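Local coordinates for protein bottromycin amidohydrolase (Streptomyces purpureus, PDB 6I5S) that probably hydrolyses an amide in a thiazoline-containing precursor, serving as the zinc-dependent gatekeeper of bottromycin biosynthesis, at residues H38-V43 against G421-G426; P150-H153 against T159-S162; R290-A295 against N351-A356. All coordinates share one frame; numbering follows the deposited sequence.

After an N-terminal helix, 23-31, the chain enters strand 38-41; 377 residues separate 38-43 from its partner region, 421-426. Interaction 1 therefore closes a loop that takes in most of the enzyme and joins an early and a late part of the chain in a beta domain. Interactions 2 and 3 both nest within it and follow one another without crossing. Interaction 2 closes a short loop, 150-153 onto 159-162; interaction 3 then ties helix 290-295 to the loop 351-356 across 55 residues that are largely helical. Interactions 1 and 2 lie on opposite sides of the chain's centre, their centres 46 Å apart, while interaction 3 lies 31 Å from each, again centre to centre.

Interaction 1. Residues H38-V43 against G421-G426; sequences HVFKAV and GVLVDG
His38 and Phe40 reach from one sheet to Leu423 and Gly426 of another, a contact between two sheets consistent with the composite beta domain that the chain termini of amidohydrolases build beside the catalytic barrel. Strand 38-41 borders a three-stranded antiparallel sheet, whereas 421-424 belongs to a mixed sheet and pairs there with strand 427-430. Both His38 and Phe40 start toward the opposing segment, and Leu423 starts back toward them. CG anti to the backbone N (chi1 -168°) brings the branch point of Leu423 to the two rings, and its methyls divide between them: CD1 lies 4.1 Å from His38 CD2, and CD2 lies 4.2 Å from Phe40 CE2. The leucine and histidine side chains run antiparallel, alongside one another. Phe40 also meets the rings of Phe404 and Phe428, which makes it part of an aromatic cluster between the sheets. The histidine supplies the polar element at the end of this apolar layer. Its NE2, which also has a weak bond to Pro35 O, donates to Gly426 O at 2.7 Å. The acceptor lies near the imidazole plane, and although the donor sits almost along the C=O axis (169°), the N-H...O angle is bent to 135°.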
ATOM      1  N   HIS A  38       6.820 -26.766   1.080  1.00 42.19           N
ATOM      2  CA  HIS A  38       5.430 -27.206   1.155  1.00 35.93           C
ATOM      3  C   HIS A  38       5.032 -27.870  -0.144  1.00 34.98           C
ATOM      4  O   HIS A  38       5.606 -27.603  -1.192  1.00 39.40           O
ATOM      5  CB  HIS A  38       4.462 -26.037   1.366  1.00 36.39           C
ATOM      6  CG  HIS A  38       4.784 -25.179   2.546  1.00 33.43           C
ATOM      7  ND1 HIS A  38       4.361 -25.489   3.824  1.00 39.63           N
ATOM      8  CD2 HIS A  38       5.538 -24.064   2.655  1.00 34.59           C
ATOM      9  CE1 HIS A  38       4.812 -24.570   4.662  1.00 40.00           C
ATOM     10  NE2 HIS A  38       5.527 -23.696   3.978  1.00 35.89           N
ATOM     11  N   VAL A  39       3.969 -28.651  -0.072  1.00 35.31           N
ATOM     12  CA  VAL A  39       3.173 -29.021  -1.233  1.00 37.69           C
ATOM     13  C   VAL A  39       1.727 -28.675  -0.905  1.00 44.59           C
ATOM     14  O   VAL A  39       1.194 -29.136   0.110  1.00 43.38           O
ATOM     15  CB  VAL A  39       3.309 -30.504  -1.584  1.00 43.47           C
ATOM     16  CG1 VAL A  39       2.419 -30.845  -2.789  1.00 45.84           C
ATOM     17  CG2 VAL A  39       4.733 -30.830  -1.874  1.00 45.37           C
ATOM     18  N   PHE A  40       1.103 -27.838  -1.731  1.00 38.43           N
ATOM     19  CA  PHE A  40      -0.323 -27.517  -1.607  1.00 41.97           C
ATOM     20  C   PHE A  40      -1.033 -28.214  -2.762  1.00 37.64           C
ATOM     21  O   PHE A  40      -0.717 -27.957  -3.929  1.00 40.17           O
ATOM     22  CB  PHE A  40      -0.576 -26.000  -1.663  1.00 37.05           C
ATOM     23  CG  PHE A  40       0.120 -25.212  -0.588  1.00 35.26           C
ATOM     24  CD1 PHE A  40      -0.474 -25.006   0.630  1.00 37.84           C
ATOM     25  CD2 PHE A  40       1.385 -24.705  -0.789  1.00 37.20           C
ATOM     26  CE1 PHE A  40       0.172 -24.321   1.614  1.00 39.06           C
ATOM     27  CE2 PHE A  40       2.016 -24.005   0.174  1.00 37.34           C
ATOM     28  CZ  PHE A  40       1.421 -23.815   1.383  1.00 37.52           C
ATOM     29  N   LYS A  41      -1.986 -29.084  -2.450  1.00 37.32           N
ATOM     30  CA  LYS A  41      -2.651 -29.885  -3.472  1.00 46.04           C
ATOM     31  C   LYS A  41      -3.814 -29.123  -4.080  1.00 44.46           C
ATOM     32  O   LYS A  41      -4.480 -28.335  -3.400  1.00 36.73           O
ATOM     33  CB  LYS A  41      -3.167 -31.197  -2.876  1.00 57.61           C
ATOM     34  CG  LYS A  41      -2.090 -32.237  -2.647  1.00 77.63           C
ATOM     35  CD  LYS A  41      -2.196 -32.878  -1.271  1.00111.63           C
ATOM     36  CE  LYS A  41      -3.558 -33.524  -1.039  1.00146.77           C
ATOM     37  NZ  LYS A  41      -3.620 -34.296   0.239  1.00158.92           N
ATOM     38  N   ALA A  42      -4.032 -29.350  -5.376  1.00 41.52           N
ATOM     39  CA  ALA A  42      -5.250 -28.931  -6.052  1.00 39.21           C
ATOM     40  C   ALA A  42      -5.465 -27.421  -5.955  1.00 38.13           C
ATOM     41  O   ALA A  42      -6.531 -26.946  -5.549  1.00 41.92           O
ATOM     42  CB  ALA A  42      -6.449 -29.687  -5.492  1.00 43.95           C
ATOM     43  N   VAL A  43      -4.454 -26.653  -6.373  1.00 33.81           N
ATOM     44  CA  VAL A  43      -4.487 -25.203  -6.256  1.00 39.86           C
ATOM     45  C   VAL A  43      -4.968 -24.650  -7.581  1.00 41.31           C
ATOM     46  O   VAL A  43      -4.479 -25.068  -8.641  1.00 40.50           O
ATOM     47  CB  VAL A  43      -3.091 -24.640  -5.913  1.00 38.64           C
ATOM     48  CG1 VAL A  43      -3.024 -23.144  -6.109  1.00 34.35           C
ATOM     49  CG2 VAL A  43      -2.703 -24.977  -4.473  1.00 37.41           C
ATOM     50  N   GLY A 421      -5.314 -18.379   4.203  1.00 31.08           N
ATOM     51  CA  GLY A 421      -3.893 -18.566   4.416  1.00 32.83           C
ATOM     52  C   GLY A 421      -3.112 -17.505   3.704  1.00 31.92           C
ATOM     53  O   GLY A 421      -3.536 -16.999   2.647  1.00 26.81           O
ATOM     54  N   VAL A 422      -1.946 -17.178   4.247  1.00 27.57           N
ATOM     55  CA  VAL A 422      -1.033 -16.245   3.577  1.00 27.24           C
ATOM     56  C   VAL A 422       0.346 -16.883   3.632  1.00 29.54           C
ATOM     57  O   VAL A 422       0.832 -17.202   4.714  1.00 29.19           O
ATOM     58  CB  VAL A 422      -1.005 -14.849   4.225  1.00 28.60           C
ATOM     59  CG1 VAL A 422       0.043 -13.945   3.540  1.00 30.68           C
ATOM     60  CG2 VAL A 422      -2.344 -14.187   4.158  1.00 27.76           C
ATOM     61  N   LEU A 423       0.929 -17.117   2.468  1.00 29.05           N
ATOM     62  CA  LEU A 423       2.301 -17.610   2.337  1.00 29.28           C
ATOM     63  C   LEU A 423       3.246 -16.437   2.165  1.00 29.22           C
ATOM     64  O   LEU A 423       3.112 -15.666   1.203  1.00 29.24           O
ATOM     65  CB  LEU A 423       2.398 -18.520   1.125  1.00 25.31           C
ATOM     66  CG  LEU A 423       3.640 -19.368   0.924  1.00 32.04           C
ATOM     67  CD1 LEU A 423       3.826 -20.371   2.048  1.00 38.20           C
ATOM     68  CD2 LEU A 423       3.493 -20.096  -0.389  1.00 32.24           C
ATOM     69  N   VAL A 424       4.222 -16.307   3.074  1.00 23.95           N
ATOM     70  CA  VAL A 424       5.113 -15.154   3.108  1.00 24.89           C
ATOM     71  C   VAL A 424       6.519 -15.696   3.049  1.00 28.74           C
ATOM     72  O   VAL A 424       6.984 -16.278   4.043  1.00 29.60           O
ATOM     73  CB  VAL A 424       4.947 -14.304   4.371  1.00 29.13           C
ATOM     74  CG1 VAL A 424       5.792 -13.035   4.257  1.00 25.72           C
ATOM     75  CG2 VAL A 424       3.545 -14.026   4.689  1.00 38.66           C
ATOM     76  N   ASP A 425       7.196 -15.503   1.919  1.00 28.34           N
ATOM     77  CA  ASP A 425       8.575 -16.039   1.732  1.00 25.28           C
ATOM     78  C   ASP A 425       8.604 -17.496   2.192  1.00 28.58           C
ATOM     79  O   ASP A 425       9.543 -17.942   2.873  1.00 29.59           O
ATOM     80  CB  ASP A 425       9.611 -15.188   2.490  1.00 29.19           C
ATOM     81  CG  ASP A 425      11.042 -15.486   2.098  1.00 32.69           C
ATOM     82  OD1 ASP A 425      11.281 -16.091   1.021  1.00 29.98           O
ATOM     83  OD2 ASP A 425      11.968 -15.088   2.867  1.00 30.84           O
ATOM     84  N   GLY A 426       7.561 -18.247   1.833  1.00 32.16           N
ATOM     85  CA  GLY A 426       7.488 -19.690   2.161  1.00 30.55           C
ATOM     86  C   GLY A 426       6.891 -20.089   3.494  1.00 28.95           C
ATOM     87  O   GLY A 426       6.610 -21.290   3.696  1.00 32.28           O
TER

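Interaction 2. Residues P150-H153 against T159-S162; sequences PGSH and TIVS
Pro150 and Ser152 fold over Ile160 in a small surface loop that illustrates how a short connection can be packed against its own strand without a single hydrogen bond between the two segments. The apolar contacts come first. Ile160 directs its CB toward 150-153 and then divides the work between two branches. Its CG2, anti to the backbone N, rises beside the proline, 3.8 Å from Pro150 N and 4.3 Å from Pro150 CD. The other branch ends at CD1, which lies 3.7 Å from Ser152 CB, so the serine takes part in the packing through its methylene and not its hydroxyl. Farther along, the pyrrolidine ring also meets Ser162, with Pro150 CD and Ser162 CB 4.2 Å apart.

One contact brings the ring next to a backbone carbonyl: Pro150 CD stands 3.8 Å from Val161 O. Polar ends are engaged elsewhere. With OG anti to its own N (chi1 171°), Ser152 places its hydroxyl where it bonds Asp148 OD2 and Val154 N, leaving CB to meet the isoleucine, an arrangement that ties the loop to its own preceding strand.

The side chain of Ser152 is about 12 Å from a zinc ion, well beyond coordination. Strand 159-160 runs parallel to strand 147-148, with backbone bonds linking Asp148 to Thr159 and Val161, while Val161 points away from the loop to pack on Asp166 and Val167 of helix 164-177.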
ATOM      1  N   PRO A 150      12.696  24.521  -1.380  1.00 38.02           N
ATOM      2  CA  PRO A 150      12.495  25.549  -0.366  1.00 45.09           C
ATOM      3  C   PRO A 150      11.034  25.977  -0.408  1.00 42.99           C
ATOM      4  O   PRO A 150      10.331  25.827  -1.412  1.00 60.24           O
ATOM      5  CB  PRO A 150      13.473  26.669  -0.770  1.00 50.93           C
ATOM      6  CG  PRO A 150      13.947  26.344  -2.117  1.00 48.24           C
ATOM      7  CD  PRO A 150      13.579  24.945  -2.482  1.00 44.25           C
ATOM      8  N   GLY A 151      10.548  26.442   0.711  1.00 56.52           N
ATOM      9  CA  GLY A 151       9.124  26.691   0.732  1.00 55.54           C
ATOM     10  C   GLY A 151       8.302  25.438   0.892  1.00 56.50           C
ATOM     11  O   GLY A 151       7.077  25.502   0.810  1.00 43.83           O
ATOM     12  N   SER A 152       8.952  24.305   1.141  1.00 39.05           N
ATOM     13  CA  SER A 152       8.280  23.079   1.541  1.00 40.64           C
ATOM     14  C   SER A 152       7.312  23.343   2.686  1.00 44.95           C
ATOM     15  O   SER A 152       7.602  24.129   3.591  1.00 45.96           O
ATOM     16  CB  SER A 152       9.334  22.051   2.000  1.00 34.38           C
ATOM     17  OG  SER A 152       8.704  20.930   2.578  1.00 36.20           O
ATOM     18  N   HIS A 153       6.164  22.660   2.649  1.00 40.07           N
ATOM     19  CA  HIS A 153       5.255  22.632   3.790  1.00 47.26           C
ATOM     20  C   HIS A 153       5.672  21.610   4.854  1.00 47.56           C
ATOM     21  O   HIS A 153       5.055  21.562   5.923  1.00 51.49           O
ATOM     22  CB  HIS A 153       3.851  22.323   3.290  1.00 48.01           C
ATOM     23  CG  HIS A 153       3.223  23.443   2.509  1.00 48.49           C
ATOM     24  ND1 HIS A 153       1.869  23.724   2.564  1.00 45.86           N
ATOM     25  CD2 HIS A 153       3.768  24.369   1.681  1.00 41.91           C
ATOM     26  CE1 HIS A 153       1.614  24.771   1.797  1.00 43.02           C
ATOM     27  NE2 HIS A 153       2.745  25.171   1.242  1.00 46.47           N
ATOM     28  N   THR A 159      13.995  16.364   2.905  1.00 31.08           N
ATOM     29  CA  THR A 159      15.332  16.745   2.466  1.00 33.00           C
ATOM     30  C   THR A 159      15.161  17.892   1.473  1.00 33.81           C
ATOM     31  O   THR A 159      14.648  17.658   0.383  1.00 28.63           O
ATOM     32  CB  THR A 159      16.001  15.565   1.798  1.00 29.84           C
ATOM     33  OG1 THR A 159      16.038  14.508   2.716  1.00 32.27           O
ATOM     34  CG2 THR A 159      17.472  15.894   1.343  1.00 34.20           C
ATOM     35  N   ILE A 160      15.596  19.105   1.828  1.00 29.49           N
ATOM     36  CA  ILE A 160      15.414  20.265   0.975  1.00 28.44           C
ATOM     37  C   ILE A 160      16.506  20.308  -0.076  1.00 36.91           C
ATOM     38  O   ILE A 160      17.710  20.362   0.239  1.00 33.08           O
ATOM     39  CB  ILE A 160      15.385  21.563   1.790  1.00 34.78           C
ATOM     40  CG1 ILE A 160      14.316  21.503   2.885  1.00 37.02           C
ATOM     41  CG2 ILE A 160      15.162  22.721   0.861  1.00 35.91           C
ATOM     42  CD1 ILE A 160      12.925  21.229   2.385  1.00 45.18           C
ATOM     43  N   VAL A 161      16.083  20.307  -1.333  1.00 27.87           N
ATOM     44  CA  VAL A 161      16.983  20.305  -2.481  1.00 29.25           C
ATOM     45  C   VAL A 161      16.723  21.588  -3.264  1.00 32.02           C
ATOM     46  O   VAL A 161      15.577  21.889  -3.619  1.00 34.43           O
ATOM     47  CB  VAL A 161      16.785  19.043  -3.338  1.00 32.60           C
ATOM     48  CG1 VAL A 161      17.618  19.039  -4.542  1.00 59.78           C
ATOM     49  CG2 VAL A 161      17.065  17.780  -2.484  1.00 36.25           C
ATOM     50  N   SER A 162      17.767  22.367  -3.489  1.00 32.76           N
ATOM     51  CA  SER A 162      17.623  23.604  -4.240  1.00 38.12           C
ATOM     52  C   SER A 162      18.674  23.764  -5.334  1.00 39.07           C
ATOM     53  O   SER A 162      18.768  24.845  -5.938  1.00 36.58           O
ATOM     54  CB  SER A 162      17.666  24.774  -3.274  1.00 44.85           C
ATOM     55  OG  SER A 162      18.954  24.898  -2.747  1.00 49.77           O
TER

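Interaction 3. Residues R290-A295 against N351-A356; sequences RAVLQA and NPFVVA
Phe353 projects from its loop onto helix 290-295, where Val292 and Leu293 receive its ring, and no hydrogen bond joins the two segments: hydrophobic contact does all the work. The ring is met at two neighbouring places. Val292 CG1 approaches the edge of the phenyl group near its plane, 3.7 Å from Phe353 CD1. Leu293 meets the neighbouring ring atoms obliquely with two consecutive carbons, CG and CD2; the closer, CD2, lies 3.6 Å from Phe353 CZ. Leu293 does not set out straight toward the loop, but CG lies anti to its carbonyl carbon (chi1 -74°), a rotation that carries the branch point to the ring. A second aliphatic contact shares the same valine methyl: Val292 CG1 also touches Val355 CG2 at 3.8 Å. This one methyl is thus bordered by an aromatic edge and another valine. In each pair the two side chains meet at a slant.

Polar interactions shape the segments themselves. Asn351 to Val354 form a type II beta turn, closed by Val354 N to Asn351 O at 3.0 Å; Phe353 takes its third position with phi at 67°. On the helix, Gln294 N reaches Arg290 O at 2.9 Å. In the loop, Val355 O accepts a bond from Ser359 OG of helix 358-369.

Trp304 of helix 301-313 adds to the apolar cluster, its ring meeting Phe353 with planes at about 45° and its side chain also touching Val292 and Leu293. The turn begins three residues after Asp348, a ligand of one zinc ion, in a position consistent with the loop that follows the metal-binding aspartate at the end of the last barrel strand in amidohydrolases.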
ATOM      1  N   ARG A 290     -14.611   5.193  18.353  1.00 47.52           N
ATOM      2  CA  ARG A 290     -13.774   4.963  19.527  1.00 49.76           C
ATOM      3  C   ARG A 290     -12.996   3.666  19.394  1.00 42.20           C
ATOM      4  O   ARG A 290     -11.860   3.572  19.862  1.00 41.05           O
ATOM      5  CB  ARG A 290     -14.635   4.931  20.793  1.00 50.53           C
ATOM      6  CG  ARG A 290     -13.889   4.584  22.081  1.00 87.48           C
ATOM      7  CD  ARG A 290     -14.836   4.479  23.298  1.00120.00           C
ATOM      8  NE  ARG A 290     -15.596   5.715  23.520  1.00134.58           N
ATOM      9  CZ  ARG A 290     -16.899   5.877  23.278  1.00118.63           C
ATOM     10  NH1 ARG A 290     -17.641   4.877  22.813  1.00105.21           N
ATOM     11  NH2 ARG A 290     -17.470   7.057  23.514  1.00111.62           N
ATOM     12  N   ALA A 291     -13.583   2.650  18.764  1.00 42.17           N
ATOM     13  CA  ALA A 291     -12.874   1.377  18.668  1.00 43.29           C
ATOM     14  C   ALA A 291     -11.653   1.508  17.770  1.00 38.76           C
ATOM     15  O   ALA A 291     -10.578   1.013  18.110  1.00 39.43           O
ATOM     16  CB  ALA A 291     -13.823   0.283  18.159  1.00 46.23           C
ATOM     17  N   VAL A 292     -11.780   2.231  16.636  1.00 39.88           N
ATOM     18  CA  VAL A 292     -10.627   2.383  15.757  1.00 37.07           C
ATOM     19  C   VAL A 292      -9.567   3.257  16.411  1.00 33.16           C
ATOM     20  O   VAL A 292      -8.372   2.993  16.285  1.00 35.55           O
ATOM     21  CB  VAL A 292     -11.041   2.931  14.383  1.00 38.21           C
ATOM     22  CG1 VAL A 292      -9.785   3.107  13.531  1.00 35.42           C
ATOM     23  CG2 VAL A 292     -11.940   1.995  13.710  1.00 46.78           C
ATOM     24  N   LEU A 293      -9.975   4.300  17.133  1.00 35.72           N
ATOM     25  CA  LEU A 293      -8.989   5.089  17.867  1.00 42.12           C
ATOM     26  C   LEU A 293      -8.250   4.257  18.903  1.00 40.24           C
ATOM     27  O   LEU A 293      -7.056   4.471  19.132  1.00 41.39           O
ATOM     28  CB  LEU A 293      -9.660   6.276  18.542  1.00 39.62           C
ATOM     29  CG  LEU A 293     -10.082   7.422  17.674  1.00 53.03           C
ATOM     30  CD1 LEU A 293     -11.044   8.343  18.468  1.00 68.44           C
ATOM     31  CD2 LEU A 293      -8.853   8.180  17.212  1.00 58.31           C
ATOM     32  N   GLN A 294      -8.948   3.346  19.591  1.00 37.47           N
ATOM     33  CA  GLN A 294      -8.269   2.476  20.538  1.00 43.49           C
ATOM     34  C   GLN A 294      -7.233   1.616  19.825  1.00 38.33           C
ATOM     35  O   GLN A 294      -6.181   1.286  20.400  1.00 44.32           O
ATOM     36  CB  GLN A 294      -9.306   1.602  21.264  1.00 40.04           C
ATOM     37  CG  GLN A 294      -8.735   0.748  22.367  1.00 58.67           C
ATOM     38  CD  GLN A 294      -8.126   1.574  23.478  1.00 62.23           C
ATOM     39  OE1 GLN A 294      -8.826   2.273  24.205  1.00 69.26           O
ATOM     40  NE2 GLN A 294      -6.818   1.507  23.603  1.00 63.21           N
ATOM     41  N   ALA A 295      -7.498   1.273  18.563  1.00 40.55           N
ATOM     42  CA  ALA A 295      -6.623   0.387  17.812  1.00 42.11           C
ATOM     43  C   ALA A 295      -5.407   1.107  17.250  1.00 39.52           C
ATOM     44  O   ALA A 295      -4.408   0.444  16.927  1.00 36.90           O
ATOM     45  CB  ALA A 295      -7.403  -0.278  16.686  1.00 43.28           C
ATOM     46  N   ASN A 351      -2.344   7.691   8.101  1.00 31.97           N
ATOM     47  CA  ASN A 351      -3.214   8.865   8.158  1.00 34.47           C
ATOM     48  C   ASN A 351      -4.414   8.546   9.040  1.00 26.42           C
ATOM     49  O   ASN A 351      -4.779   7.361   9.208  1.00 27.86           O
ATOM     50  CB  ASN A 351      -3.720   9.240   6.770  1.00 38.00           C
ATOM     51  CG  ASN A 351      -2.709   9.989   5.937  1.00 51.97           C
ATOM     52  OD1 ASN A 351      -1.545  10.004   6.260  1.00 40.41           O
ATOM     53  ND2 ASN A 351      -3.158  10.569   4.824  1.00100.00           N
ATOM     54  N   PRO A 352      -5.058   9.564   9.624  1.00 25.06           N
ATOM     55  CA  PRO A 352      -6.150   9.271  10.551  1.00 28.74           C
ATOM     56  C   PRO A 352      -7.238   8.375   9.975  1.00 35.79           C
ATOM     57  O   PRO A 352      -7.762   8.615   8.884  1.00 28.89           O
ATOM     58  CB  PRO A 352      -6.654  10.658  10.903  1.00 28.45           C
ATOM     59  CG  PRO A 352      -5.409  11.564  10.806  1.00 30.62           C
ATOM     60  CD  PRO A 352      -4.699  11.011   9.631  1.00 33.37           C
ATOM     61  N   PHE A 353      -7.507   7.280  10.688  1.00 30.65           N
ATOM     62  CA  PHE A 353      -8.537   6.290  10.370  1.00 27.44           C
ATOM     63  C   PHE A 353      -8.254   5.500   9.103  1.00 29.63           C
ATOM     64  O   PHE A 353      -9.155   4.840   8.574  1.00 30.96           O
ATOM     65  CB  PHE A 353      -9.907   6.980  10.337  1.00 31.34           C
ATOM     66  CG  PHE A 353     -10.232   7.545  11.666  1.00 33.39           C
ATOM     67  CD1 PHE A 353     -10.474   6.696  12.735  1.00 39.69           C
ATOM     68  CD2 PHE A 353     -10.192   8.894  11.888  1.00 40.30           C
ATOM     69  CE1 PHE A 353     -10.723   7.194  13.999  1.00 49.96           C
ATOM     70  CE2 PHE A 353     -10.448   9.396  13.159  1.00 42.46           C
ATOM     71  CZ  PHE A 353     -10.709   8.542  14.203  1.00 45.74           C
ATOM     72  N   VAL A 354      -6.997   5.494   8.646  1.00 28.10           N
ATOM     73  CA  VAL A 354      -6.543   4.617   7.564  1.00 24.76           C
ATOM     74  C   VAL A 354      -5.642   3.566   8.204  1.00 26.55           C
ATOM     75  O   VAL A 354      -4.482   3.851   8.498  1.00 27.90           O
ATOM     76  CB  VAL A 354      -5.840   5.387   6.467  1.00 25.22           C
ATOM     77  CG1 VAL A 354      -5.569   4.454   5.296  1.00 26.99           C
ATOM     78  CG2 VAL A 354      -6.711   6.586   6.031  1.00 28.56           C
ATOM     79  N   VAL A 355      -6.198   2.382   8.465  1.00 25.32           N
ATOM     80  CA  VAL A 355      -5.535   1.365   9.283  1.00 24.30           C
ATOM     81  C   VAL A 355      -4.799   0.408   8.364  1.00 27.25           C
ATOM     82  O   VAL A 355      -5.408  -0.208   7.486  1.00 25.47           O
ATOM     83  CB  VAL A 355      -6.544   0.603  10.155  1.00 28.22           C
ATOM     84  CG1 VAL A 355      -5.843  -0.522  11.001  1.00 30.80           C
ATOM     85  CG2 VAL A 355      -7.279   1.552  11.104  1.00 31.71           C
ATOM     86  N   ALA A 356      -3.487   0.254   8.591  1.00 27.50           N
ATOM     87  CA  ALA A 356      -2.690  -0.694   7.806  1.00 25.51           C
ATOM     88  C   ALA A 356      -3.326  -2.092   7.810  1.00 22.98           C
ATOM     89  O   ALA A 356      -3.519  -2.710   8.861  1.00 27.12           O
ATOM     90  CB  ALA A 356      -1.248  -0.778   8.362  1.00 28.05           C
TER